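Local coordinates for Sts-2 protein (Mus musculus, PDB 3D4I), which carries an acid-dependent phosphatase domain and, as the whole protein, probably prolongs the surface life of activated receptors by interfering with CBL-mediated down-regulation, at residues Arg10-Ile15 against Val181-Ile186; Arg76-Ala81 against Leu234-Cys239; Cys190-Gly195 against Glu241-Gly246. All blocks are in the same frame, centred on the assembly; numbering follows the deposited sequence.

In the fold
Contacts 1 and 2 lie in the core, while contact 3 belongs to the surface. The first two share one central sheet, in which strands 11-16 and 236-241 are antiparallel neighbours: contact 1 joins the former to helix 172-187, and contact 2 sets helix 69-85 against the start of the latter, on the other face. Both are mainly apolar, with an arginine added at the outer end of contact 1. Contact 3, about 12 Å from contact 1 between centres, brings together two loops at the strand ends, and there charge and backbone carbonyls replace methyl groups. Backbone bonds Gly11 to Gly195 and Arg10 to Glu241 connect this outer region to contact 1.

Contact 1: residues Arg10-Ile15 against Val181-Ile186; sequences RGILVI and VSMGQI. Unlike the reference sequence in segment 10-15: Ile15 (reference Val).
Ile12 overlaps the end of Met183, the two side chains reaching tip to tip from strand 11-16 and helix 172-187. The terminal methyl of Met183 meets both branches of the isoleucine: its CE lies 4.0 Å from CG2 of Ile12, and almost as near, at 4.1 Å, to CD1 of the same residue. Bends at both chi2 (-44°) and chi3 (-70°) hook the methionine chain, and through them the methyl comes closer to the strand than the direction of the CB bond alone would suggest. On the isoleucine, CG2 stands anti to the backbone N, while a chi2 of -84° turns CD1 aside to where it also approaches Ile186; CD1 of Ile12 and CG2 of Ile186 are 4.4 Å apart, a looser touch than that with the methionine.

Two residues before Ile12, Arg10 extends its chain nearly straight over the last part of the helix. Its guanidinium stands obliquely to the carbonyl of Ile186, with NH2 3.8 Å from that O, too far for a bond; NH1 donates to the carbonyl O of Ile187 at the end of the helix.

Ile12 and Ile186 both also pack on Ile199 of strand 196-201, so the helix lies across two adjacent parallel strands. This is one face of the alpha/beta/alpha sandwich of histidine phosphatases, and strand 11-16 runs directly into their RHG signature. All four touching residues are buried. The chemistry therefore pairs apolar methyl contacts with a buried guanidinium, whose burial is paid for by its carbonyl partner at the helix end and probably eased by the negative end of the helix dipole.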
# COMPACT_ATOMS: atom_id res chain seq x y z
N ARG A 10 -3.12 30.75 -5.01
CA ARG A 10 -1.96 29.96 -5.37
C ARG A 10 -1.53 29.05 -4.21
O ARG A 10 -1.43 29.50 -3.06
CB ARG A 10 -0.81 30.88 -5.76
CG ARG A 10 0.11 30.23 -6.74
CD ARG A 10 1.24 31.11 -7.10
NE ARG A 10 2.19 30.33 -7.89
CZ ARG A 10 3.38 30.76 -8.30
NH1 ARG A 10 3.79 31.98 -7.98
NH2 ARG A 10 4.15 29.94 -9.01
N GLY A 11 -1.23 27.79 -4.51
CA GLY A 11 -0.79 26.85 -3.47
C GLY A 11 0.54 26.19 -3.78
O GLY A 11 0.89 25.99 -4.96
N ILE A 12 1.27 25.85 -2.73
CA ILE A 12 2.51 25.07 -2.83
C ILE A 12 2.35 23.89 -1.86
O ILE A 12 2.14 24.09 -0.67
CB ILE A 12 3.75 25.90 -2.46
CG1 ILE A 12 4.15 26.83 -3.61
CG2 ILE A 12 4.95 24.98 -2.05
CD1 ILE A 12 5.00 26.14 -4.66
N LEU A 13 2.40 22.67 -2.41
CA LEU A 13 2.13 21.46 -1.63
C LEU A 13 3.38 20.62 -1.68
O LEU A 13 3.74 20.07 -2.73
CB LEU A 13 0.92 20.69 -2.19
CG LEU A 13 0.52 19.41 -1.44
CD1 LEU A 13 0.13 19.69 0.02
CD2 LEU A 13 -0.65 18.75 -2.20
N VAL A 14 4.06 20.56 -0.54
CA VAL A 14 5.33 19.87 -0.45
C VAL A 14 5.00 18.49 0.06
O VAL A 14 4.27 18.36 1.05
CB VAL A 14 6.31 20.56 0.52
CG1 VAL A 14 7.65 19.81 0.52
CG2 VAL A 14 6.53 22.04 0.09
N ILE A 15 5.51 17.49 -0.65
CA ILE A 15 5.13 16.10 -0.48
C ILE A 15 6.39 15.24 -0.37
O ILE A 15 7.26 15.26 -1.27
CB ILE A 15 4.28 15.61 -1.70
CG1 ILE A 15 3.01 16.48 -1.86
CG2 ILE A 15 3.81 14.14 -1.51
CD1 ILE A 15 2.24 16.24 -3.12
N VAL A 181 16.56 29.79 -2.38
CA VAL A 181 16.79 30.34 -3.71
C VAL A 181 15.97 29.58 -4.77
O VAL A 181 15.38 30.19 -5.66
CB VAL A 181 18.30 30.33 -4.04
CG1 VAL A 181 18.55 30.59 -5.52
CG2 VAL A 181 19.02 31.37 -3.16
N SER A 182 15.91 28.26 -4.62
CA SER A 182 15.15 27.42 -5.55
C SER A 182 13.67 27.69 -5.45
O SER A 182 13.00 27.79 -6.47
CB SER A 182 15.46 25.93 -5.32
OG SER A 182 16.86 25.72 -5.39
N MET A 183 13.15 27.79 -4.23
CA MET A 183 11.74 28.10 -4.01
C MET A 183 11.42 29.49 -4.57
O MET A 183 10.37 29.68 -5.17
CB MET A 183 11.37 28.02 -2.53
CG MET A 183 11.27 26.56 -1.98
SD MET A 183 10.37 25.41 -3.08
CE MET A 183 8.69 25.99 -2.96
N GLY A 184 12.34 30.44 -4.37
CA GLY A 184 12.24 31.76 -5.03
C GLY A 184 12.03 31.68 -6.53
O GLY A 184 11.13 32.34 -7.08
N GLN A 185 12.86 30.88 -7.21
CA GLN A 185 12.74 30.70 -8.67
C GLN A 185 11.45 29.98 -9.05
O GLN A 185 10.80 30.33 -10.03
CB GLN A 185 13.97 29.98 -9.24
CG GLN A 185 13.80 29.48 -10.67
CD GLN A 185 15.13 29.09 -11.35
OE1 GLN A 185 16.12 29.81 -11.27
NE2 GLN A 185 15.13 27.94 -12.05
N ILE A 186 11.08 28.97 -8.26
CA ILE A 186 9.85 28.22 -8.51
C ILE A 186 8.64 29.15 -8.47
O ILE A 186 7.80 29.12 -9.38
CB ILE A 186 9.71 27.02 -7.53
CG1 ILE A 186 10.77 25.95 -7.85
CG2 ILE A 186 8.32 26.40 -7.61
CD1 ILE A 186 10.82 24.81 -6.86

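Contact 2: residues Arg76-Ala81 against Leu234-Cys239; sequences RLAGEA and LGMCFC
Leu234, the first residue of its segment, meets Ala78 of helix 69-85 through one methyl: CD1 of Leu234 lies 3.6 Å from CB of Ala78, with CG of the leucine following at 4.0 Å from the same atom. The backbone of Leu234 takes a left-handed conformation (phi 58°), in a turn just ahead of the strand, and from there its side chain is directed at the helix. The small alanine lets the two backbones draw close, with 7.2 Å between the CA atoms of Ala78 and Leu234. The leucine is also packed on Ile15 of strand 11-16 and on Thr103 of helix 98-111, which makes it a meeting point of sheet and two helices.

Met236, which opens the strand, then returns to the helix from a greater distance. Its chain is extended beyond CG, with chi2 at 177° and chi3 also near 180°, and in this form reaches out to Ala78, its CE ending 4.1 Å from the alanine CB. The residue is modelled in two conformations, which leaves this second touch less certain than the first. Both touches fall on the one methyl of Ala78, which receives a leucine branch and a methionine end together.

Beyond Met236 the strand leaves the helix behind and pairs with strand 11-16, Cys237 bonding through its backbone to Val14 and Cys239 to Ile12. On the helix, Leu77 and Ala81 pack against Arg42 and Leu45 of the second subunit. A helix laid on one face of a largely parallel sheet, with an antiparallel strand beside its first strand, is typical of the histidine phosphatase fold.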
# COMPACT_ATOMS: atom_id res chain seq x y z
N ARG A 76 0.26 6.53 -5.34
CA ARG A 76 -0.98 6.44 -6.11
C ARG A 76 -2.23 6.79 -5.29
O ARG A 76 -3.17 7.44 -5.79
CB ARG A 76 -1.11 5.05 -6.76
CG ARG A 76 -0.06 4.72 -7.87
CD ARG A 76 -0.38 3.35 -8.55
NE ARG A 76 0.43 3.08 -9.75
CZ ARG A 76 0.85 1.88 -10.17
NH1 ARG A 76 0.57 0.77 -9.49
NH2 ARG A 76 1.55 1.78 -11.30
N LEU A 77 -2.26 6.35 -4.03
CA LEU A 77 -3.38 6.65 -3.14
C LEU A 77 -3.53 8.15 -2.89
O LEU A 77 -4.63 8.72 -2.94
CB LEU A 77 -3.23 5.90 -1.79
CG LEU A 77 -4.48 5.78 -0.90
CD1 LEU A 77 -5.48 4.79 -1.55
CD2 LEU A 77 -4.06 5.31 0.46
N ALA A 78 -2.41 8.80 -2.61
CA ALA A 78 -2.35 10.28 -2.53
C ALA A 78 -2.81 10.99 -3.82
O ALA A 78 -3.57 11.95 -3.75
CB ALA A 78 -0.93 10.72 -2.16
N GLY A 79 -2.33 10.54 -4.98
CA GLY A 79 -2.75 11.12 -6.27
C GLY A 79 -4.26 10.99 -6.50
O GLY A 79 -4.93 11.93 -6.93
N GLU A 80 -4.79 9.81 -6.21
CA GLU A 80 -6.23 9.55 -6.26
C GLU A 80 -7.03 10.45 -5.32
O GLU A 80 -8.09 10.99 -5.72
CB GLU A 80 -6.51 8.07 -5.98
CG GLU A 80 -8.01 7.71 -6.07
CD GLU A 80 -8.27 6.32 -5.54
OE1 GLU A 80 -7.71 5.98 -4.48
OE2 GLU A 80 -9.00 5.57 -6.18
N ALA A 81 -6.54 10.66 -4.10
CA ALA A 81 -7.19 11.59 -3.16
C ALA A 81 -7.15 13.02 -3.70
O ALA A 81 -8.15 13.76 -3.62
CB ALA A 81 -6.54 11.53 -1.77
N LEU A 234 4.68 10.12 1.91
CA LEU A 234 3.63 11.00 1.39
C LEU A 234 3.16 12.07 2.39
O LEU A 234 2.10 12.65 2.22
CB LEU A 234 2.44 10.17 0.83
CG LEU A 234 2.60 9.67 -0.62
CD1 LEU A 234 2.63 10.84 -1.58
CD2 LEU A 234 3.87 8.88 -0.77
N GLY A 235 3.96 12.34 3.44
CA GLY A 235 3.61 13.42 4.39
C GLY A 235 3.59 14.74 3.63
O GLY A 235 4.36 14.91 2.70
N MET A 236 2.68 15.66 4.00
CA MET A 236 2.54 16.92 3.26
C MET A 236 2.51 18.18 4.13
O MET A 236 2.03 18.13 5.26
CB MET A 236 1.25 16.87 2.42
CG MET A 236 1.20 15.75 1.42
SD MET A 236 -0.38 15.75 0.58
CE MET A 236 -0.17 14.37 -0.55
N CYS A 237 3.03 19.28 3.57
CA CYS A 237 2.97 20.64 4.15
C CYS A 237 2.40 21.51 3.04
O CYS A 237 2.92 21.48 1.94
CB CYS A 237 4.39 21.16 4.46
SG CYS A 237 4.41 22.75 5.29
N PHE A 238 1.37 22.30 3.33
CA PHE A 238 0.68 23.10 2.31
C PHE A 238 0.75 24.60 2.66
O PHE A 238 0.40 25.00 3.80
CB PHE A 238 -0.79 22.64 2.22
CG PHE A 238 -1.56 23.23 1.07
CD1 PHE A 238 -1.02 23.27 -0.21
CD2 PHE A 238 -2.86 23.69 1.26
CE1 PHE A 238 -1.73 23.80 -1.29
CE2 PHE A 238 -3.60 24.21 0.20
CZ PHE A 238 -3.03 24.27 -1.09
N CYS A 239 1.19 25.42 1.71
CA CYS A 239 1.16 26.90 1.90
C CYS A 239 0.31 27.54 0.83
O CYS A 239 0.38 27.12 -0.32
CB CYS A 239 2.56 27.48 1.83
SG CYS A 239 3.63 26.83 3.10

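Contact 3: residues Cys190-Gly195 against Glu241-Gly246; sequences CPQDMG and ENREDG
Arg243 faces three residues of the 190-195 loop without forming a hydrogen bond to any of them. Its NH2 comes within 3.1 Å of the carbonyl O of Pro191, but obliquely and at an angle too poor for bonding. Asp193 O lies at the edge of the guanidinium, near its plane, whereas the amide NE2 of Gln192 is placed over one face, 4.5 Å from NE of the arginine.

The charged interactions lie within the 241-246 segment, between Glu241, which ends strand 236-241, and Arg243 in the loop. NH2 of Arg243 forms a salt bridge with OE1 of Glu241, 2.6 Å away, and NH1 adds a weak bond to OE2. Bends at chi2 (76°) and chi3 (41°) curl the arginine back to this carboxylate. The loop connects antiparallel strands 236-241 and 248-251, a beta hairpin at the sheet's margin.

Local bonds shape both loops. Asp193 N to Cys190 O closes a type I beta turn; in the hairpin loop, Asn242 OD1 takes the backbone N of Glu244 at 2.8 Å, in the carbonyl plane, as an Asx turn. A longer-range hydrogen bond, Asp193 OD2 with Thr90 OG1, ties the first loop to strand 89-94.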
# COMPACT_ATOMS: atom_id res chain seq x y z
N CYS A 190 5.81 31.08 -12.86
CA CYS A 190 4.60 31.68 -13.42
C CYS A 190 3.83 32.37 -12.28
O CYS A 190 2.92 31.77 -11.71
CB CYS A 190 3.73 30.62 -14.11
SG CYS A 190 4.55 29.64 -15.45
N PRO A 191 4.21 33.62 -11.92
CA PRO A 191 3.78 34.29 -10.68
C PRO A 191 2.31 34.72 -10.63
O PRO A 191 1.84 35.18 -9.58
CB PRO A 191 4.70 35.51 -10.60
CG PRO A 191 5.03 35.81 -12.01
CD PRO A 191 5.10 34.49 -12.72
N GLN A 192 1.60 34.58 -11.75
CA GLN A 192 0.16 34.83 -11.83
C GLN A 192 -0.69 33.56 -11.62
O GLN A 192 -1.90 33.65 -11.40
CB GLN A 192 -0.19 35.49 -13.19
CG GLN A 192 -0.43 36.99 -13.15
CD GLN A 192 0.61 37.77 -12.36
OE1 GLN A 192 1.73 37.98 -12.83
NE2 GLN A 192 0.23 38.23 -11.17
N ASP A 193 -0.05 32.40 -11.68
CA ASP A 193 -0.72 31.09 -11.52
C ASP A 193 -1.62 31.02 -10.29
O ASP A 193 -1.25 31.50 -9.22
CB ASP A 193 0.33 29.99 -11.43
CG ASP A 193 -0.25 28.61 -11.59
OD1 ASP A 193 -1.25 28.46 -12.33
OD2 ASP A 193 0.30 27.66 -11.00
N MET A 194 -2.80 30.40 -10.44
CA MET A 194 -3.75 30.30 -9.31
C MET A 194 -4.12 28.89 -8.82
O MET A 194 -5.02 28.72 -7.98
CB MET A 194 -4.99 31.17 -9.53
CG MET A 194 -4.66 32.66 -9.46
SD MET A 194 -5.93 33.80 -10.06
CE MET A 194 -6.34 34.66 -8.53
N GLY A 195 -3.40 27.88 -9.29
CA GLY A 195 -3.59 26.52 -8.78
C GLY A 195 -2.45 26.09 -7.87
O GLY A 195 -1.70 26.94 -7.32
N GLU A 241 -0.88 31.42 -0.93
CA GLU A 241 -0.53 32.83 -1.11
C GLU A 241 -1.76 33.73 -1.12
O GLU A 241 -2.72 33.47 -1.85
CB GLU A 241 0.25 33.01 -2.41
CG GLU A 241 0.85 34.42 -2.62
CD GLU A 241 1.22 34.66 -4.06
OE1 GLU A 241 0.40 34.33 -4.94
OE2 GLU A 241 2.32 35.19 -4.33
N ASN A 242 -1.74 34.77 -0.28
CA ASN A 242 -2.68 35.89 -0.42
C ASN A 242 -2.18 36.79 -1.56
O ASN A 242 -1.10 37.38 -1.46
CB ASN A 242 -2.76 36.67 0.91
CG ASN A 242 -3.76 37.81 0.88
OD1 ASN A 242 -3.93 38.49 -0.14
ND2 ASN A 242 -4.42 38.05 2.00
N ARG A 243 -2.95 36.89 -2.64
CA ARG A 243 -2.56 37.66 -3.84
C ARG A 243 -2.53 39.18 -3.60
O ARG A 243 -1.82 39.91 -4.32
CB ARG A 243 -3.45 37.29 -5.04
CG ARG A 243 -3.47 38.26 -6.25
CD ARG A 243 -2.22 38.20 -7.17
NE ARG A 243 -1.74 36.84 -7.42
CZ ARG A 243 -0.56 36.36 -7.03
NH1 ARG A 243 0.31 37.14 -6.38
NH2 ARG A 243 -0.23 35.10 -7.30
N GLU A 244 -3.28 39.64 -2.60
CA GLU A 244 -3.27 41.05 -2.19
C GLU A 244 -1.92 41.52 -1.68
O GLU A 244 -1.47 42.61 -2.04
CB GLU A 244 -4.26 41.29 -1.06
CG GLU A 244 -5.70 41.44 -1.46
CD GLU A 244 -6.46 42.28 -0.45
OE1 GLU A 244 -6.09 42.25 0.75
OE2 GLU A 244 -7.42 42.98 -0.85
N ASP A 245 -1.29 40.73 -0.81
CA ASP A 245 -0.01 41.14 -0.22
C ASP A 245 1.19 40.26 -0.57
O ASP A 245 2.33 40.60 -0.25
CB ASP A 245 -0.12 41.31 1.30
CG ASP A 245 -0.63 40.09 2.01
OD1 ASP A 245 -0.54 38.98 1.44
OD2 ASP A 245 -1.12 40.24 3.16
N GLY A 246 0.94 39.13 -1.22
CA GLY A 246 2.03 38.22 -1.61
C GLY A 246 2.57 37.42 -0.44
O GLY A 246 3.60 36.77 -0.56